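Local coordinates for uncharacterized conserved (Bdellovibrio bacteriovorus, PDB 7O21), which probably acts as an L,D-carboxypeptidase of the YkuD family that edits peptidoglycan and so shapes the curved cell of this predatory bacterium, at residues K189-Q192 with D193-F197. Numbering follows the deposited sequence.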
# COMPACT_ATOMS: atom_id res chain seq x y z
N LYS A 189 33.03 11.30 -1.04
CA LYS A 189 33.48 10.52 -2.19
C LYS A 189 32.41 9.52 -2.59
O LYS A 189 32.05 9.41 -3.77
CB LYS A 189 34.80 9.83 -1.86
CG LYS A 189 35.42 9.08 -3.03
CD LYS A 189 35.09 7.59 -2.97
CE LYS A 189 35.73 6.83 -4.12
NZ LYS A 189 35.53 7.49 -5.44
N ARG A 190 31.87 8.78 -1.61
CA ARG A 190 30.81 7.82 -1.89
C ARG A 190 29.57 8.51 -2.45
O ARG A 190 28.94 8.00 -3.39
CB ARG A 190 30.46 7.05 -0.63
CG ARG A 190 31.62 6.22 -0.10
CD ARG A 190 31.16 5.26 0.96
NE ARG A 190 32.29 4.57 1.57
CZ ARG A 190 32.20 3.43 2.23
NH1 ARG A 190 31.02 2.84 2.38
NH2 ARG A 190 33.28 2.88 2.76
N ARG A 191 29.20 9.66 -1.88
CA ARG A 191 28.04 10.38 -2.40
C ARG A 191 28.25 10.78 -3.86
O ARG A 191 27.35 10.59 -4.69
CB ARG A 191 27.76 11.61 -1.53
CG ARG A 191 26.49 12.37 -1.92
CD ARG A 191 26.37 13.73 -1.22
NE ARG A 191 27.50 14.61 -1.53
CZ ARG A 191 27.65 15.25 -2.68
NH1 ARG A 191 26.75 15.12 -3.64
NH2 ARG A 191 28.72 16.02 -2.87
N GLN A 192 29.43 11.30 -4.19
CA GLN A 192 29.70 11.69 -5.58
C GLN A 192 29.69 10.48 -6.50
O GLN A 192 29.22 10.57 -7.64
CB GLN A 192 31.05 12.40 -5.66
CG GLN A 192 31.10 13.74 -4.96
CD GLN A 192 32.49 14.35 -5.00
OE1 GLN A 192 33.41 13.79 -5.59
NE2 GLN A 192 32.65 15.49 -4.34
N ASP A 193 30.22 9.35 -6.03
CA ASP A 193 30.23 8.14 -6.85
C ASP A 193 28.82 7.75 -7.24
O ASP A 193 28.53 7.46 -8.41
CB ASP A 193 30.90 7.00 -6.09
CG ASP A 193 32.41 7.11 -6.07
OD1 ASP A 193 32.97 7.94 -6.81
OD2 ASP A 193 33.03 6.35 -5.30
N LEU A 194 27.91 7.75 -6.27
CA LEU A 194 26.53 7.36 -6.57
C LEU A 194 25.81 8.45 -7.35
O LEU A 194 24.98 8.15 -8.22
CB LEU A 194 25.80 7.00 -5.27
CG LEU A 194 26.05 5.56 -4.81
CD1 LEU A 194 25.61 4.55 -5.87
CD2 LEU A 194 27.50 5.33 -4.43
N SER A 195 26.11 9.72 -7.07
CA SER A 195 25.55 10.80 -7.88
C SER A 195 25.94 10.65 -9.34
O SER A 195 25.12 10.90 -10.24
CB SER A 195 26.00 12.17 -7.36
OG SER A 195 25.45 12.43 -6.08
N ARG A 196 27.18 10.25 -9.60
CA ARG A 196 27.62 10.07 -10.98
C ARG A 196 26.90 8.89 -11.63
O ARG A 196 26.59 8.95 -12.82
CB ARG A 196 29.14 9.90 -11.04
CG ARG A 196 29.90 11.19 -10.78
CD ARG A 196 31.37 11.06 -11.15
NE ARG A 196 31.97 9.84 -10.61
CZ ARG A 196 32.56 9.77 -9.42
NH1 ARG A 196 32.64 10.84 -8.65
NH2 ARG A 196 33.08 8.62 -9.01
N PHE A 197 26.65 7.82 -10.88
CA PHE A 197 25.85 6.71 -11.40
C PHE A 197 24.46 7.19 -11.82
O PHE A 197 24.01 6.94 -12.95
CB PHE A 197 25.76 5.58 -10.36
CG PHE A 197 24.83 4.45 -10.75
CD1 PHE A 197 25.27 3.37 -11.52
CD2 PHE A 197 23.51 4.46 -10.33
CE1 PHE A 197 24.41 2.34 -11.85
CE2 PHE A 197 22.65 3.43 -10.66
CZ PHE A 197 23.10 2.36 -11.43
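The carbonyl oxygen R191 O is gripped twice by S195, one helical turn on. S195 N donates the regular helical bond at 2.8 Å, while the hydroxyl S195 OG adds a second bond to R191 O at 3.0 Å. The hydroxyl comes in from above the carbonyl plane, 45° out of it; a chi1 of -67° sets OG beside its own backbone N and folds it back over the preceding turn. The R191 guanidinium is held by a salt bridge from its NH2 to D188, and its NH1 is hydrogen-bonded to Q32.

On the exposed side K189 reaches forward to D193. Its CG lies anti to the backbone N, and bends at chi2 (-98°) and chi4 swing the ammonium group round to the carboxylate: K189 NZ meets D193 OD2 at 2.8 Å, on the syn lone pair, and makes a weak bond to D193 OD1. This i to i+4 salt bridge belongs to helix 184-206, which lies across the antiparallel sheet of the NTF2-like domain; on the sheet-facing side L194 packs on L31, L261 and Y291.

From further along the helix R196 appears to complete a salt-bridge network with K189 and D193, but R196 NH2 is modelled too close to D193 OD1 for the bond to be taken at face value. One face of the R196 guanidinium lies over the backbone, with Q192 O 3.5 Å from its plane, off toward the rim.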